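Local coordinates for Drep2 (Drosophila melanogaster, PDB 4D2K), which probably takes part in apoptotic DNA fragmentation through its CIDE-N domain, which binds copies of itself and probably builds higher-order assemblies, at residues A[27-30]-A[31-34]; A[63-66]-A[67-70]; A[77-80]-A[81-84]. One frame throughout, in Å; residues are numbered along the deposited sequence.

Contact 1: residues A[27-30]-A[31-34]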
# COMPACT_ATOMS: atom_id res chain seq x y z
N VAL A 27 -6.56 4.01 -7.49
CA VAL A 27 -7.03 2.63 -7.63
C VAL A 27 -8.46 2.44 -7.11
O VAL A 27 -8.91 3.17 -6.21
CB VAL A 27 -6.11 1.63 -6.88
CG1 VAL A 27 -4.69 1.60 -7.50
CG2 VAL A 27 -6.04 1.98 -5.40
N GLY A 28 -9.16 1.46 -7.68
CA GLY A 28 -10.53 1.16 -7.29
C GLY A 28 -10.69 -0.01 -6.35
O GLY A 28 -11.69 -0.10 -5.65
N THR A 29 -9.72 -0.93 -6.34
CA THR A 29 -9.81 -2.17 -5.57
C THR A 29 -8.50 -2.53 -4.85
O THR A 29 -7.41 -2.08 -5.24
CB THR A 29 -10.16 -3.40 -6.47
OG1 THR A 29 -9.07 -3.63 -7.37
CG2 THR A 29 -11.44 -3.19 -7.30
N PHE A 30 -8.62 -3.38 -3.83
CA PHE A 30 -7.44 -3.84 -3.11
C PHE A 30 -6.45 -4.57 -4.02
O PHE A 30 -5.23 -4.36 -3.92
CB PHE A 30 -7.86 -4.74 -1.94
CG PHE A 30 -6.69 -5.37 -1.24
CD1 PHE A 30 -5.85 -4.61 -0.44
CD2 PHE A 30 -6.45 -6.72 -1.38
CE1 PHE A 30 -4.77 -5.19 0.18
CE2 PHE A 30 -5.37 -7.32 -0.76
CZ PHE A 30 -4.53 -6.55 0.02
N GLU A 31 -6.96 -5.32 -4.98
CA GLU A 31 -6.10 -6.11 -5.84
C GLU A 31 -5.30 -5.16 -6.74
O GLU A 31 -4.08 -5.31 -6.95
CB GLU A 31 -6.95 -7.08 -6.67
CG GLU A 31 -7.68 -8.22 -5.89
CD GLU A 31 -8.84 -7.77 -4.97
OE1 GLU A 31 -9.63 -6.86 -5.34
OE2 GLU A 31 -8.97 -8.35 -3.87
N GLU A 32 -5.99 -4.12 -7.19
CA GLU A 32 -5.39 -3.07 -7.99
C GLU A 32 -4.42 -2.26 -7.11
O GLU A 32 -3.38 -1.79 -7.60
CB GLU A 32 -6.49 -2.21 -8.61
CG GLU A 32 -6.07 -1.21 -9.67
CD GLU A 32 -7.25 -0.36 -10.14
OE1 GLU A 32 -8.37 -0.91 -10.22
OE2 GLU A 32 -7.06 0.85 -10.38
N LEU A 33 -4.74 -2.11 -5.83
CA LEU A 33 -3.78 -1.48 -4.92
C LEU A 33 -2.46 -2.24 -4.94
O LEU A 33 -1.41 -1.62 -5.07
CB LEU A 33 -4.33 -1.40 -3.49
CG LEU A 33 -3.28 -1.01 -2.44
CD1 LEU A 33 -2.66 0.34 -2.76
CD2 LEU A 33 -3.94 -0.92 -1.09
N LEU A 34 -2.52 -3.58 -4.87
CA LEU A 34 -1.30 -4.39 -4.93
C LEU A 34 -0.55 -4.26 -6.26
O LEU A 34 0.67 -4.07 -6.29
CB LEU A 34 -1.62 -5.87 -4.68
CG LEU A 34 -2.14 -6.28 -3.30
CD1 LEU A 34 -2.47 -7.76 -3.24
CD2 LEU A 34 -1.10 -5.95 -2.26
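Thr-29 and Leu-33 are joined by the first full turn of helix 30-40. Leu-33 N donates to Thr-29 O at 2.7 Å, and Leu-34 N donates to Phe-30 O at 3.0 Å. The chain leaves strand 22-27 at Val-27, turns through Gly-28 and Thr-29, and enters the helix at Phe-30. Thr-29 is the N-cap. Thr-29 OG1 accepts from Glu-32 N at 3.1 Å with an N-H...O angle of 156°. The hydroxyl can do this because OG1 stands between the backbone N and the carbonyl carbon (chi1 66°), turned toward the start of the helix.

Glu-32 reaches back the other way. Its CG is anti to the backbone N and the chain is extended beyond it, and the Glu-32 and Val-27 side chains slide past each other in opposite directions. Glu-32 OE2 receives a weak bond from Gly-28 N at 3.5 Å and lies 3.3 Å from Val-27 CA. Its stronger partner is Lys-9, which forms a salt bridge with OE2.

The other side chains are mostly apolar. Leu-34 CG lies over one face of the Phe-30 ring, offset toward its rim; Leu-34 CD1 is 3.8 Å from Phe-30 CE2. Glu-31 OE2 sits in plane at the edge of the same ring, with the carboxylate turned 82° to it. Leu-33 CB packs 4.2 Å from Val-27 CG2.

The turn therefore has a polar side and an apolar side. Thr-29 OG1 takes up Glu-32 N, an N-H of the first turn with no preceding helical turn to accept it. Glu-32 OE2 only weakly takes up Gly-28 N, just before the helix. The two acidic residues at this N-terminal end would probably also interact favourably with the helix dipole.

Contact 2: residues A[63-66]-A[67-70]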
# COMPACT_ATOMS: atom_id res chain seq x y z
N GLY A 63 -10.61 -6.35 0.26
CA GLY A 63 -11.45 -5.26 -0.19
C GLY A 63 -12.28 -4.57 0.87
O GLY A 63 -12.55 -3.37 0.75
N GLU A 64 -12.72 -5.29 1.89
CA GLU A 64 -13.62 -4.67 2.86
C GLU A 64 -12.91 -3.55 3.66
O GLU A 64 -13.33 -2.36 3.70
CB GLU A 64 -14.19 -5.74 3.82
CG GLU A 64 -15.08 -6.81 3.14
CD GLU A 64 -14.27 -7.93 2.47
OE1 GLU A 64 -13.26 -8.39 3.06
OE2 GLU A 64 -14.62 -8.32 1.33
N TYR A 65 -11.75 -3.90 4.21
CA TYR A 65 -11.02 -2.92 4.99
C TYR A 65 -10.49 -1.85 4.05
O TYR A 65 -10.48 -0.68 4.39
CB TYR A 65 -9.87 -3.56 5.76
CG TYR A 65 -9.39 -2.66 6.87
CD1 TYR A 65 -10.04 -2.66 8.12
CD2 TYR A 65 -8.38 -1.73 6.67
CE1 TYR A 65 -9.64 -1.80 9.15
CE2 TYR A 65 -7.96 -0.88 7.70
CZ TYR A 65 -8.60 -0.92 8.93
OH TYR A 65 -8.21 -0.07 9.93
N PHE A 66 -10.07 -2.27 2.86
CA PHE A 66 -9.55 -1.37 1.85
C PHE A 66 -10.59 -0.29 1.54
O PHE A 66 -10.26 0.90 1.49
CB PHE A 66 -9.17 -2.13 0.57
CG PHE A 66 -9.01 -1.23 -0.62
CD1 PHE A 66 -7.79 -0.65 -0.90
CD2 PHE A 66 -10.11 -0.93 -1.43
CE1 PHE A 66 -7.65 0.22 -1.98
CE2 PHE A 66 -9.98 -0.06 -2.50
CZ PHE A 66 -8.74 0.52 -2.78
N ARG A 67 -11.84 -0.70 1.39
CA ARG A 67 -12.88 0.25 1.02
C ARG A 67 -13.14 1.20 2.13
O ARG A 67 -13.65 2.30 1.87
CB ARG A 67 -14.19 -0.44 0.63
CG ARG A 67 -14.15 -1.10 -0.74
CD ARG A 67 -15.53 -1.58 -1.19
NE ARG A 67 -15.93 -2.80 -0.49
CZ ARG A 67 -15.43 -4.01 -0.77
NH1 ARG A 67 -14.52 -4.14 -1.73
NH2 ARG A 67 -15.84 -5.08 -0.11
N THR A 68 -12.73 0.85 3.36
CA THR A 68 -12.93 1.88 4.40
C THR A 68 -11.88 3.00 4.40
O THR A 68 -12.00 3.94 5.17
CB THR A 68 -12.92 1.30 5.81
OG1 THR A 68 -11.57 1.02 6.23
CG2 THR A 68 -13.85 0.09 5.89
N LEU A 69 -10.80 2.86 3.62
CA LEU A 69 -9.71 3.84 3.63
C LEU A 69 -10.07 5.21 3.03
O LEU A 69 -10.59 5.27 1.92
CB LEU A 69 -8.49 3.30 2.86
CG LEU A 69 -7.87 2.02 3.41
CD1 LEU A 69 -6.65 1.60 2.59
CD2 LEU A 69 -7.52 2.21 4.90
N ALA A 70 -9.73 6.30 3.72
CA ALA A 70 -9.93 7.65 3.20
C ALA A 70 -8.95 7.94 2.06
O ALA A 70 -7.83 7.38 2.04
CB ALA A 70 -9.76 8.69 4.30
O HOH W 1 -14.40 -7.49 -1.73
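Tyr-65 and Thr-68 meet in a local contact at the C-terminal end of the short helix 63-67, where the chain passes into the loop before strand 74-79. Tyr-65 O is gripped twice by Thr-68. Thr-68 OG1 donates to Tyr-65 O at 2.7 Å, in the carbonyl plane and on a lone pair. Thr-68 N also donates to Tyr-65 O, at 2.9 Å, but from above that plane. The side chain folds back to the helix because OG1 lies between the backbone N and the carbonyl carbon (chi1 77°). This also places OG1 over the centre of one face of the Tyr-65 ring.

The backbone bonds change along the segment. Arg-67 N donates to Gly-63 O at 2.8 Å, an i to i+4 helical bond. Thr-68 N makes a weak bond of this spacing to Glu-64 O. Leu-69 N instead donates to Phe-66 O at 2.9 Å, three residues back, so the turn tightens as the helix runs out.

Arg-67 bends at chi3 (-75°) and folds over the first turn. Gly-63 O lies 3.2 Å above the plane of the Arg-67 guanidinium, over its centre. With Arg-67 placed like this, Gly-63 has no room for a CB beside Arg-67 NH1. Glu-64 and Arg-67 run side by side. Their salt bridge is long, with Glu-64 OE2 3.7 Å from Arg-67 NH2, and a water links the same two atoms.

On the apolar side, Leu-69 CD2 approaches Tyr-65 CE2 at 4.2 Å, and Leu-69 CD1 nears Phe-66 CD1 at 4.3 Å. Phe-66 carries the helix onto the rest of the domain. It packs against Phe-30 and Leu-33 of helix 30-40 and against Arg-10 and Leu-12 of strand 10-16. Arg-10 also donates to Arg-67 O.

Contact 3: residues A[77-80]-A[81-84]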
# COMPACT_ATOMS: atom_id res chain seq x y z
N LEU A 77 4.24 -0.39 1.64
CA LEU A 77 4.32 -1.68 1.03
C LEU A 77 5.54 -2.36 1.65
O LEU A 77 6.62 -1.81 1.62
CB LEU A 77 4.44 -1.54 -0.49
CG LEU A 77 4.20 -2.73 -1.41
CD1 LEU A 77 3.80 -2.22 -2.77
CD2 LEU A 77 5.48 -3.51 -1.53
N LEU A 78 5.35 -3.54 2.24
CA LEU A 78 6.44 -4.30 2.85
C LEU A 78 6.74 -5.53 2.02
O LEU A 78 5.84 -6.32 1.73
CB LEU A 78 6.07 -4.77 4.26
CG LEU A 78 5.60 -3.70 5.24
CD1 LEU A 78 5.22 -4.32 6.58
CD2 LEU A 78 6.67 -2.64 5.41
N ARG A 79 7.99 -5.69 1.62
CA ARG A 79 8.40 -6.91 0.93
C ARG A 79 9.42 -7.68 1.77
O ARG A 79 9.96 -7.15 2.74
CB ARG A 79 8.97 -6.58 -0.44
CG ARG A 79 9.84 -5.32 -0.47
CD ARG A 79 10.31 -4.99 -1.88
NE ARG A 79 10.78 -6.18 -2.57
CZ ARG A 79 11.43 -6.16 -3.73
NH1 ARG A 79 11.72 -5.01 -4.30
NH2 ARG A 79 11.82 -7.30 -4.29
N GLN A 80 9.64 -8.94 1.40
CA GLN A 80 10.76 -9.74 1.91
C GLN A 80 11.17 -9.52 3.36
O GLN A 80 12.31 -9.10 3.61
CB GLN A 80 12.01 -9.47 1.07
CG GLN A 80 12.05 -10.08 -0.32
CD GLN A 80 13.39 -9.85 -0.99
OE1 GLN A 80 14.14 -8.94 -0.59
NE2 GLN A 80 13.71 -10.66 -1.99
N GLY A 81 10.28 -9.76 4.32
CA GLY A 81 10.70 -9.66 5.71
C GLY A 81 10.79 -8.28 6.32
O GLY A 81 11.19 -8.16 7.46
N GLU A 82 10.49 -7.24 5.55
CA GLU A 82 10.47 -5.89 6.09
C GLU A 82 9.29 -5.83 7.04
O GLU A 82 8.27 -6.48 6.81
CB GLU A 82 10.36 -4.85 4.97
CG GLU A 82 11.58 -4.81 4.07
CD GLU A 82 11.31 -4.12 2.75
OE1 GLU A 82 10.19 -3.61 2.56
OE2 GLU A 82 12.20 -4.11 1.88
N ARG A 83 9.43 -5.04 8.10
CA ARG A 83 8.39 -4.91 9.11
C ARG A 83 8.03 -3.45 9.31
O ARG A 83 8.79 -2.56 8.94
CB ARG A 83 8.88 -5.51 10.43
CG ARG A 83 9.12 -7.00 10.35
CD ARG A 83 9.22 -7.63 11.73
NE ARG A 83 8.37 -8.82 11.85
CZ ARG A 83 8.39 -9.65 12.88
NH1 ARG A 83 9.21 -9.43 13.89
NH2 ARG A 83 7.58 -10.70 12.91
N TRP A 84 6.84 -3.20 9.85
CA TRP A 84 6.47 -1.84 10.17
C TRP A 84 7.26 -1.32 11.37
O TRP A 84 7.37 -2.01 12.36
CB TRP A 84 4.97 -1.73 10.47
CG TRP A 84 4.59 -0.35 10.86
CD1 TRP A 84 4.25 0.67 10.01
CD2 TRP A 84 4.50 0.18 12.18
NE1 TRP A 84 3.96 1.81 10.73
CE2 TRP A 84 4.10 1.53 12.07
CE3 TRP A 84 4.71 -0.36 13.46
CZ2 TRP A 84 3.91 2.36 13.18
CZ3 TRP A 84 4.52 0.46 14.57
CH2 TRP A 84 4.13 1.81 14.42
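Glu-82 N donates to Arg-79 O at 2.9 Å, with an N-H...O angle of 164°. This bond closes the turn from Arg-79 to Glu-82. The side chain of Glu-82 adds a second bond. Glu-82 OE1 accepts from Arg-79 N at 3.2 Å and is met from above the carboxylate plane. Glu-82 CG is anti to its carbonyl carbon (chi1 -66°), and the extended chain passes close over Arg-79 O to reach that N-H. A weak bond from Ser-17 also reaches OE1.

The Arg-79 and Glu-82 side chains lie side by side and point the same way. Arg-79 CG is 3.5 Å from Glu-82 OE2, but the guanidinium goes on to a salt bridge with Glu-47. An alanine in place of Glu-82 would probably leave Arg-79 N without this acceptor and uncover the flank of the arginine chain.

Leu-78 packs along the returning backbone: Leu-78 CD1 lies 3.7 Å from Glu-82 O and 3.8 Å from Trp-84 N. The Trp-84 indole leads away from 77-80 to pack on Val-52 and Arg-19, and its NE1 bonds to Glu-54 O.

Gln-80 and Gly-81 hold the two corners with positive phi. A CB on Gly-81 would strike Gln-80 O. These angles define a type I' beta turn, here reversing the chain after strand 74-79, the central strand of the ubiquitin-like CIDE-N sheet.

All three contacts lie within the CIDE-N domain and follow one another along the chain. Contacts 1 and 2 have centres about 10 Å apart and touch directly through one ring. Phe-66 of contact 2 packs against the entry to helix 30-40, with Phe-66 CE2 3.6 Å from Gly-28 O and Phe-66 CZ 3.7 Å from Thr-29 C. The start of one helix and the end of the other thus share packing. Contact 3 lies across the chain's centre from both. Its centre is about 18 Å from that of contact 1 and about 20 Å from that of contact 2, and its nearest atoms stay about 5 Å and about 11 Å away, respectively. It includes the last part of strand 74-79, which follows helix 63-67.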